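Local coordinates for protein benzoylformate Decarboxylase (Polynucleobacter necessarius, PDB 4K9Q) that probably decarboxylates benzoylformate to benzaldehyde and carbon dioxide, working with thiamine diphosphate and a magnesium ion, at residues P349-V355 / V522-K526; T237-D242 / F384-Q388; A407-L412 / Q445-Y451. All blocks are in the same frame, centred on the assembly; numbering follows the deposited sequence.

Contact 1 (P349-V355 / V522-K526); sequences PLRPHAV and VPITK
V355 and V522 meet tip to tip, with V522 CG1 set against V355 CG2, the nearer of its two methyls: V522 holds CG1 anti to its backbone N (chi1 -171°), while V355 holds CG2 anti to its carbonyl carbon, beside the backbone N, leaving the two carbons 3.8 Å apart. I524 takes the less common setting with CG1 between backbone N and carbonyl carbon (chi1 57°); its CG2, beside the backbone N, comes 4.1 Å from V355 CG2. L350 crosses V522 at about a right angle, with L350 CD1 4.0 Å from V522 CG1. Branched aliphatic residues suit this buried side, since they fill the angle between strand end and helix start.

The direct polar link across the contact is made by backbone atoms. T525 N donates to L350 O at 2.9 Å, nearly straight at 163°, and I524 CA adds a CA-H...O contact to the same oxygen. A water bridges the two segments, accepting from L350 N at 2.9 Å and donating to P523 O at 2.8 Å. P352 opens the helix at a first-turn position where its missing N-H costs nothing; its CD lies 3.9 Å from T525 CG2.

The side chain of I524 approaches that of N456, a magnesium ligand. The contact fastens the start of helix 352-361, just beyond the N-cap R351, to the end of strand 517-523 of the C-terminal thiamine diphosphate-binding domain. L504 of helix 501-513 packs on both V355 and V522, F454 of strand 449-455 on V355 and I524, and L379 of helix 377-383 on P352.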
loop_
_atom_site.group_PDB
_atom_site.type_symbol
_atom_site.label_atom_id
_atom_site.label_comp_id
_atom_site.label_asym_id
_atom_site.label_seq_id
_atom_site.Cartn_x
_atom_site.Cartn_y
_atom_site.Cartn_z
ATOM N N PRO A 349 -49.076 -9.270 15.564
ATOM C CA PRO A 349 -48.006 -10.217 15.227
ATOM C C PRO A 349 -47.073 -10.494 16.409
ATOM O O PRO A 349 -46.998 -9.700 17.347
ATOM C CB PRO A 349 -47.226 -9.492 14.123
ATOM C CG PRO A 349 -48.144 -8.435 13.607
ATOM C CD PRO A 349 -48.974 -8.025 14.784
ATOM N N LEU A 350 -46.367 -11.617 16.339
ATOM C CA LEU A 350 -45.503 -12.070 17.422
ATOM C C LEU A 350 -44.427 -11.044 17.771
ATOM O O LEU A 350 -43.825 -10.437 16.892
ATOM C CB LEU A 350 -44.840 -13.394 17.040
ATOM C CG LEU A 350 -45.779 -14.587 16.849
ATOM C CD1 LEU A 350 -44.999 -15.800 16.381
ATOM C CD2 LEU A 350 -46.497 -14.869 18.152
ATOM N N ARG A 351 -44.201 -10.857 19.066
ATOM C CA ARG A 351 -43.178 -9.939 19.544
ATOM C C ARG A 351 -41.880 -10.686 19.814
ATOM O O ARG A 351 -41.882 -11.752 20.427
ATOM C CB ARG A 351 -43.664 -9.234 20.804
ATOM C CG ARG A 351 -44.891 -8.373 20.542
ATOM C CD ARG A 351 -45.363 -7.713 21.802
ATOM N NE ARG A 351 -46.576 -6.935 21.576
ATOM C CZ ARG A 351 -47.210 -6.270 22.535
ATOM N NH1 ARG A 351 -46.745 -6.301 23.775
ATOM N NH2 ARG A 351 -48.308 -5.580 22.253
ATOM N N PRO A 352 -40.749 -10.122 19.360
ATOM C CA PRO A 352 -39.477 -10.845 19.476
ATOM C C PRO A 352 -39.057 -11.227 20.907
ATOM O O PRO A 352 -38.444 -12.285 21.061
ATOM C CB PRO A 352 -38.467 -9.889 18.823
ATOM C CG PRO A 352 -39.115 -8.542 18.852
ATOM C CD PRO A 352 -40.593 -8.808 18.715
ATOM N N HIS A 353 -39.365 -10.417 21.921
ATOM C CA HIS A 353 -39.010 -10.802 23.290
ATOM C C HIS A 353 -39.739 -12.106 23.658
ATOM O O HIS A 353 -39.175 -12.973 24.320
ATOM C CB HIS A 353 -39.339 -9.689 24.292
ATOM C CG HIS A 353 -38.664 -9.840 25.624
ATOM N ND1 HIS A 353 -39.022 -10.806 26.542
ATOM C CD2 HIS A 353 -37.671 -9.122 26.205
ATOM C CE1 HIS A 353 -38.275 -10.681 27.625
ATOM N NE2 HIS A 353 -37.448 -9.666 27.446
ATOM N N ALA A 354 -40.985 -12.256 23.216
ATOM C CA ALA A 354 -41.717 -13.481 23.536
ATOM C C ALA A 354 -41.137 -14.667 22.776
ATOM O O ALA A 354 -41.020 -15.762 23.319
ATOM C CB ALA A 354 -43.197 -13.318 23.240
ATOM N N VAL A 355 -40.777 -14.448 21.513
ATOM C CA VAL A 355 -40.116 -15.479 20.720
ATOM C C VAL A 355 -38.849 -15.949 21.443
ATOM O O VAL A 355 -38.616 -17.151 21.601
ATOM C CB VAL A 355 -39.772 -14.978 19.297
ATOM C CG1 VAL A 355 -38.911 -16.002 18.549
ATOM C CG2 VAL A 355 -41.053 -14.690 18.521
ATOM N N VAL A 522 -39.733 -17.254 11.752
ATOM C CA VAL A 522 -40.713 -16.701 12.670
ATOM C C VAL A 522 -41.102 -15.289 12.224
ATOM O O VAL A 522 -40.304 -14.358 12.330
ATOM C CB VAL A 522 -40.150 -16.630 14.102
ATOM C CG1 VAL A 522 -41.267 -16.260 15.091
ATOM C CG2 VAL A 522 -39.489 -17.952 14.482
ATOM N N PRO A 523 -42.322 -15.125 11.694
ATOM C CA PRO A 523 -42.778 -13.768 11.376
ATOM C C PRO A 523 -42.984 -12.980 12.665
ATOM O O PRO A 523 -43.622 -13.482 13.598
ATOM C CB PRO A 523 -44.126 -13.991 10.681
ATOM C CG PRO A 523 -44.205 -15.446 10.391
ATOM C CD PRO A 523 -43.334 -16.146 11.382
ATOM N N ILE A 524 -42.439 -11.769 12.735
ATOM C CA ILE A 524 -42.613 -10.939 13.913
ATOM C C ILE A 524 -43.162 -9.579 13.520
ATOM O O ILE A 524 -43.185 -9.219 12.338
ATOM C CB ILE A 524 -41.294 -10.764 14.706
ATOM C CG1 ILE A 524 -40.200 -10.161 13.814
ATOM C CG2 ILE A 524 -40.855 -12.114 15.294
ATOM C CD1 ILE A 524 -38.989 -9.640 14.587
ATOM N N THR A 525 -43.609 -8.832 14.520
ATOM C CA THR A 525 -44.050 -7.470 14.315
ATOM C C THR A 525 -42.963 -6.660 13.615
ATOM O O THR A 525 -41.761 -6.911 13.810
ATOM C CB THR A 525 -44.417 -6.815 15.653
ATOM O OG1 THR A 525 -44.830 -5.462 15.434
ATOM C CG2 THR A 525 -43.226 -6.857 16.609
ATOM N N LYS A 526 -43.403 -5.715 12.786
ATOM C CA LYS A 526 -42.512 -4.794 12.094
ATOM C C LYS A 526 -42.235 -3.579 12.964
ATOM O O LYS A 526 -41.355 -2.773 12.650
ATOM C CB LYS A 526 -43.107 -4.362 10.748
ATOM C CG LYS A 526 -43.386 -5.516 9.789
ATOM C CD LYS A 526 -44.054 -5.037 8.503
ATOM C CE LYS A 526 -43.057 -4.837 7.362
ATOM N NZ LYS A 526 -42.099 -3.712 7.569
HETATM O O HOH W 1 -46.392 -13.064 13.777
#

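Contact 2 (T237-D242 / F384-Q388); sequences TPFPED and FRINQ
E241 grips I386 with two hydrogen bonds, one from its backbone and one to its side chain. The backbone bond runs from E241 N to I386 O at 2.8 Å. In the other, I386 N donates to E241 OE1 over 3.1 Å, meeting the oxygen from above the carboxylate plane. The glutamate can do both because its chain is extended beyond CG (chi2 -178°), which carries the carboxylate past the I386 carbonyl to the amide. At the edge of the contact N387 ND2 gives an almost straight bond (174°) of 2.9 Å to D242 OD2. D242 OD2 lies in the amide plane of N387 but is itself met from above the carboxylate plane, the two planes standing 47° apart.

Solvent adds to the polar set: a water sits 2.9 Å from E241 OE1 and 2.7 Å from F384 O, beside the carboxylate of E241.

Van der Waals packing centres on I386, whose CG2 rests 3.4 Å from the hydroxyl oxygen OG1 of T237 and also meets T237 CB, the two side chains lying at a slant to each other. P240 and N387 bring their backbones together, their CA atoms 4.1 Å apart; a proline suits this tight passing point, having no N-H to leave without an acceptor.

Neither segment has regular structure. The loop 237-242 runs between strands 228-230 and 246-249 of the central domain, backed by W214 and I218 of helix 214-224. The loop 384-388 leaves helix 377-383 of the C-terminal domain, where F384 packs on helix 352-361, and F392 of strand 392-393 touches both T237 and I386. The contact thus joins the two domains.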
loop_
_atom_site.group_PDB
_atom_site.type_symbol
_atom_site.label_atom_id
_atom_site.label_comp_id
_atom_site.label_asym_id
_atom_site.label_seq_id
_atom_site.Cartn_x
_atom_site.Cartn_y
_atom_site.Cartn_z
ATOM N N THR A 237 -19.130 -13.312 25.471
ATOM C CA THR A 237 -19.469 -13.034 26.859
ATOM C C THR A 237 -18.224 -13.002 27.752
ATOM O O THR A 237 -17.474 -13.970 27.805
ATOM C CB THR A 237 -20.432 -14.117 27.385
ATOM O OG1 THR A 237 -21.530 -14.259 26.471
ATOM C CG2 THR A 237 -20.951 -13.743 28.762
ATOM N N PRO A 238 -17.993 -11.878 28.454
ATOM C CA PRO A 238 -16.800 -11.846 29.303
ATOM C C PRO A 238 -17.051 -12.125 30.793
ATOM O O PRO A 238 -16.083 -12.249 31.541
ATOM C CB PRO A 238 -16.304 -10.407 29.130
ATOM C CG PRO A 238 -17.547 -9.624 28.917
ATOM C CD PRO A 238 -18.512 -10.529 28.176
ATOM N N PHE A 239 -18.305 -12.212 31.217
ATOM C CA PHE A 239 -18.617 -12.352 32.639
ATOM C C PHE A 239 -19.992 -13.030 32.793
ATOM O O PHE A 239 -20.905 -12.782 31.997
ATOM C CB PHE A 239 -18.612 -10.958 33.281
ATOM C CG PHE A 239 -18.635 -10.960 34.793
ATOM C CD1 PHE A 239 -19.821 -10.760 35.484
ATOM C CD2 PHE A 239 -17.463 -11.114 35.516
ATOM C CE1 PHE A 239 -19.848 -10.741 36.877
ATOM C CE2 PHE A 239 -17.479 -11.091 36.910
ATOM C CZ PHE A 239 -18.675 -10.905 37.590
ATOM N N PRO A 240 -20.149 -13.904 33.803
ATOM C CA PRO A 240 -21.451 -14.572 33.943
ATOM C C PRO A 240 -22.572 -13.554 34.140
ATOM O O PRO A 240 -22.521 -12.723 35.050
ATOM C CB PRO A 240 -21.279 -15.437 35.199
ATOM C CG PRO A 240 -20.081 -14.871 35.916
ATOM C CD PRO A 240 -19.185 -14.347 34.826
ATOM N N GLU A 241 -23.584 -13.614 33.284
ATOM C CA GLU A 241 -24.554 -12.524 33.221
ATOM C C GLU A 241 -25.664 -12.626 34.267
ATOM O O GLU A 241 -26.507 -11.726 34.385
ATOM C CB GLU A 241 -25.096 -12.383 31.795
ATOM C CG GLU A 241 -23.946 -12.070 30.830
ATOM C CD GLU A 241 -24.373 -11.863 29.394
ATOM O OE1 GLU A 241 -25.449 -12.364 28.996
ATOM O OE2 GLU A 241 -23.609 -11.195 28.658
ATOM N N ASP A 242 -25.659 -13.717 35.027
ATOM C CA ASP A 242 -26.561 -13.821 36.173
ATOM C C ASP A 242 -25.823 -13.627 37.513
ATOM O O ASP A 242 -26.417 -13.766 38.583
ATOM C CB ASP A 242 -27.338 -15.142 36.146
ATOM C CG ASP A 242 -26.432 -16.354 36.095
ATOM O OD1 ASP A 242 -25.197 -16.180 35.962
ATOM O OD2 ASP A 242 -26.952 -17.487 36.179
ATOM N N PHE A 384 -31.498 -14.224 27.274
ATOM C CA PHE A 384 -30.413 -15.195 27.300
ATOM C C PHE A 384 -29.257 -14.649 28.124
ATOM O O PHE A 384 -28.340 -14.023 27.597
ATOM C CB PHE A 384 -29.946 -15.544 25.875
ATOM C CG PHE A 384 -30.841 -16.524 25.158
ATOM C CD1 PHE A 384 -30.642 -17.896 25.293
ATOM C CD2 PHE A 384 -31.889 -16.080 24.355
ATOM C CE1 PHE A 384 -31.461 -18.808 24.635
ATOM C CE2 PHE A 384 -32.707 -16.986 23.693
ATOM C CZ PHE A 384 -32.500 -18.352 23.837
ATOM N N ARG A 385 -29.303 -14.876 29.430
ATOM C CA ARG A 385 -28.229 -14.412 30.297
ATOM C C ARG A 385 -27.154 -15.491 30.372
ATOM O O ARG A 385 -27.295 -16.477 31.088
ATOM C CB ARG A 385 -28.793 -14.041 31.672
ATOM C CG ARG A 385 -29.909 -13.020 31.531
ATOM C CD ARG A 385 -30.487 -12.535 32.847
ATOM N NE ARG A 385 -31.456 -11.471 32.593
ATOM C CZ ARG A 385 -31.894 -10.614 33.510
ATOM N NH1 ARG A 385 -31.451 -10.697 34.760
ATOM N NH2 ARG A 385 -32.767 -9.664 33.178
ATOM N N ILE A 386 -26.092 -15.293 29.600
ATOM C CA ILE A 386 -25.046 -16.291 29.401
ATOM C C ILE A 386 -24.206 -16.437 30.660
ATOM O O ILE A 386 -23.626 -15.459 31.132
ATOM C CB ILE A 386 -24.128 -15.856 28.235
ATOM C CG1 ILE A 386 -24.974 -15.560 26.985
ATOM C CG2 ILE A 386 -23.043 -16.901 27.962
ATOM C CD1 ILE A 386 -25.754 -16.749 26.466
ATOM N N ASN A 387 -24.127 -17.654 31.198
ATOM C CA ASN A 387 -23.416 -17.861 32.461
ATOM C C ASN A 387 -22.316 -18.920 32.409
ATOM O O ASN A 387 -21.855 -19.404 33.446
ATOM C CB ASN A 387 -24.397 -18.136 33.610
ATOM C CG ASN A 387 -25.198 -19.407 33.417
ATOM O OD1 ASN A 387 -24.908 -20.227 32.542
ATOM N ND2 ASN A 387 -26.214 -19.584 34.253
ATOM N N GLN A 388 -21.882 -19.252 31.197
ATOM C CA GLN A 388 -20.774 -20.178 30.998
ATOM C C GLN A 388 -19.879 -19.622 29.899
ATOM O O GLN A 388 -20.366 -18.936 28.997
ATOM C CB GLN A 388 -21.276 -21.575 30.606
ATOM C CG GLN A 388 -22.088 -22.302 31.677
ATOM C CD GLN A 388 -21.305 -22.538 32.968
ATOM O OE1 GLN A 388 -20.072 -22.630 32.966
ATOM N NE2 GLN A 388 -22.026 -22.626 34.085
HETATM O O HOH W 2 -26.879 -11.988 26.532
#

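Contact 3 (A407-L412 / Q445-Y451); sequences AVGLAL and QKTHVIY
A411 and T447 mark the closest backbone approach, their CA atoms 5.7 Å apart, where helix 407-412 runs nearly antiparallel (157°) to strand 449-451 with the segment axes 9.3 Å from one another. The small side chain of A411 permits this closeness: its CB lies 3.5 Å from V449 CG2 and equally 3.5 Å from T447 CB, both tighter than ordinary carbon contacts. One turn earlier A407 CB touches V449 CG1 at 4.1 Å, so two alanines spaced four residues apart offer a flat helix surface to the beta-branched residues. V449 keeps CG1 anti to its backbone N (chi1 177°), which sends CG2 to A411 and lets CG1 also lie over a face of the Y451 ring.

At the flanks the helix uses longer side chains. L412 CD2 reaches 3.6 Å from T447 CG2, and V408 CG2 lies 3.5 Å from Y451 OH, and that hydroxyl is hydrogen-bonded to L404 O earlier in the helix. T447 OG1 is likewise satisfied, by G442 O.

Segment 445-451 begins where helix 438-445 ends in a Schellman motif at K446 and the chain turns into the parallel sheet of the alpha/beta C-terminal thiamine diphosphate-binding domain. Helix 403-417 packs along one face of that sheet, over strands 423-428 and 449-455, A407 also touching V423 and T425, while I450 turns instead to helix 501-513.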
loop_
_atom_site.group_PDB
_atom_site.type_symbol
_atom_site.label_atom_id
_atom_site.label_comp_id
_atom_site.label_asym_id
_atom_site.label_seq_id
_atom_site.Cartn_x
_atom_site.Cartn_y
_atom_site.Cartn_z
ATOM N N ALA A 407 -21.508 -20.005 12.531
ATOM C CA ALA A 407 -22.248 -21.009 13.290
ATOM C C ALA A 407 -21.886 -22.417 12.839
ATOM O O ALA A 407 -21.735 -23.319 13.667
ATOM C CB ALA A 407 -23.748 -20.787 13.154
ATOM N N VAL A 408 -21.764 -22.604 11.527
ATOM C CA VAL A 408 -21.358 -23.901 10.989
ATOM C C VAL A 408 -19.961 -24.256 11.484
ATOM O O VAL A 408 -19.693 -25.399 11.838
ATOM C CB VAL A 408 -21.411 -23.942 9.442
ATOM C CG1 VAL A 408 -20.803 -25.238 8.919
ATOM C CG2 VAL A 408 -22.851 -23.785 8.943
ATOM N N GLY A 409 -19.065 -23.274 11.504
ATOM C CA GLY A 409 -17.714 -23.521 11.976
ATOM C C GLY A 409 -17.685 -23.876 13.457
ATOM O O GLY A 409 -16.935 -24.762 13.878
ATOM N N LEU A 410 -18.495 -23.178 14.253
ATOM C CA LEU A 410 -18.606 -23.460 15.684
ATOM C C LEU A 410 -19.141 -24.880 15.887
ATOM O O LEU A 410 -18.653 -25.620 16.745
ATOM C CB LEU A 410 -19.506 -22.424 16.389
ATOM C CG LEU A 410 -18.859 -21.030 16.521
ATOM C CD1 LEU A 410 -19.892 -19.932 16.799
ATOM C CD2 LEU A 410 -17.756 -21.048 17.588
ATOM N N ALA A 411 -20.110 -25.267 15.068
ATOM C CA ALA A 411 -20.651 -26.625 15.098
ATOM C C ALA A 411 -19.606 -27.689 14.753
ATOM O O ALA A 411 -19.547 -28.742 15.401
ATOM C CB ALA A 411 -21.872 -26.739 14.173
ATOM N N LEU A 412 -18.795 -27.435 13.733
ATOM C CA LEU A 412 -17.693 -28.334 13.400
ATOM C C LEU A 412 -16.761 -28.477 14.604
ATOM O O LEU A 412 -16.260 -29.565 14.886
ATOM C CB LEU A 412 -16.917 -27.823 12.176
ATOM C CG LEU A 412 -17.641 -27.916 10.823
ATOM C CD1 LEU A 412 -16.803 -27.258 9.742
ATOM C CD2 LEU A 412 -17.951 -29.374 10.443
ATOM N N GLN A 445 -22.130 -31.213 5.873
ATOM C CA GLN A 445 -21.292 -31.688 6.971
ATOM C C GLN A 445 -22.120 -32.289 8.110
ATOM O O GLN A 445 -21.565 -32.829 9.068
ATOM C CB GLN A 445 -20.404 -30.559 7.513
ATOM C CG GLN A 445 -19.438 -29.969 6.493
ATOM C CD GLN A 445 -18.373 -30.961 6.035
ATOM O OE1 GLN A 445 -17.831 -31.727 6.834
ATOM N NE2 GLN A 445 -18.074 -30.950 4.743
ATOM N N LYS A 446 -23.441 -32.191 7.991
ATOM C CA LYS A 446 -24.375 -32.660 9.021
ATOM C C LYS A 446 -24.124 -32.016 10.386
ATOM O O LYS A 446 -24.255 -32.663 11.425
ATOM C CB LYS A 446 -24.350 -34.194 9.112
ATOM C CG LYS A 446 -24.717 -34.868 7.800
ATOM C CD LYS A 446 -24.688 -36.384 7.911
ATOM C CE LYS A 446 -25.164 -37.016 6.617
ATOM N NZ LYS A 446 -24.355 -36.557 5.448
ATOM N N THR A 447 -23.789 -30.730 10.383
ATOM C CA THR A 447 -23.631 -29.990 11.636
ATOM C C THR A 447 -24.979 -29.746 12.304
ATOM O O THR A 447 -26.001 -29.522 11.629
ATOM C CB THR A 447 -22.927 -28.616 11.429
ATOM O OG1 THR A 447 -23.643 -27.852 10.450
ATOM C CG2 THR A 447 -21.490 -28.813 10.956
ATOM N N HIS A 448 -24.988 -29.792 13.632
ATOM C CA HIS A 448 -26.215 -29.533 14.370
ATOM C C HIS A 448 -26.326 -28.033 14.617
ATOM O O HIS A 448 -25.765 -27.499 15.578
ATOM C CB HIS A 448 -26.233 -30.305 15.686
ATOM C CG HIS A 448 -27.591 -30.384 16.313
ATOM N ND1 HIS A 448 -27.830 -31.068 17.485
ATOM C CD2 HIS A 448 -28.781 -29.863 15.928
ATOM C CE1 HIS A 448 -29.109 -30.962 17.797
ATOM N NE2 HIS A 448 -29.710 -30.241 16.866
ATOM N N VAL A 449 -27.034 -27.362 13.712
ATOM C CA VAL A 449 -27.163 -25.913 13.732
ATOM C C VAL A 449 -28.617 -25.579 13.498
ATOM O O VAL A 449 -29.237 -26.099 12.573
ATOM C CB VAL A 449 -26.310 -25.251 12.616
ATOM C CG1 VAL A 449 -26.526 -23.730 12.602
ATOM C CG2 VAL A 449 -24.827 -25.584 12.786
ATOM N N ILE A 450 -29.155 -24.701 14.331
ATOM C CA ILE A 450 -30.561 -24.347 14.263
ATOM C C ILE A 450 -30.670 -22.855 14.024
ATOM O O ILE A 450 -30.347 -22.045 14.910
ATOM C CB ILE A 450 -31.282 -24.700 15.580
ATOM C CG1 ILE A 450 -31.134 -26.195 15.878
ATOM C CG2 ILE A 450 -32.762 -24.312 15.510
ATOM C CD1 ILE A 450 -31.602 -26.579 17.257
ATOM N N TYR A 451 -31.095 -22.483 12.821
ATOM C CA TYR A 451 -31.260 -21.078 12.489
ATOM C C TYR A 451 -32.676 -20.654 12.798
ATOM O O TYR A 451 -33.622 -21.196 12.233
ATOM C CB TYR A 451 -30.982 -20.838 11.007
ATOM C CG TYR A 451 -29.557 -21.095 10.610
ATOM C CD1 TYR A 451 -29.215 -22.197 9.831
ATOM C CD2 TYR A 451 -28.547 -20.226 11.011
ATOM C CE1 TYR A 451 -27.903 -22.429 9.455
ATOM C CE2 TYR A 451 -27.225 -20.454 10.649
ATOM C CZ TYR A 451 -26.913 -21.554 9.871
ATOM O OH TYR A 451 -25.607 -21.778 9.499
#

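Contacts 1 and 3 reach neighbouring strands, 517-523 and 449-455, of the same parallel sheet, their centres 25 Å apart; contact 3 is nested along the chain inside the loop that contact 1 closes. Contact 2 lies 24 Å from contact 1 and 22 Å from contact 3, again between centres, and none of the three touches another. Its segments alternate with those of contact 1, and it closes before contact 3 opens. Contact 3 packs a helix onto the C-terminal sheet and contact 1 joins the start of helix 352-361 to the end of strand 517-523 near the magnesium and thiamine diphosphate site, whereas contact 2 ties the same domain to the central one.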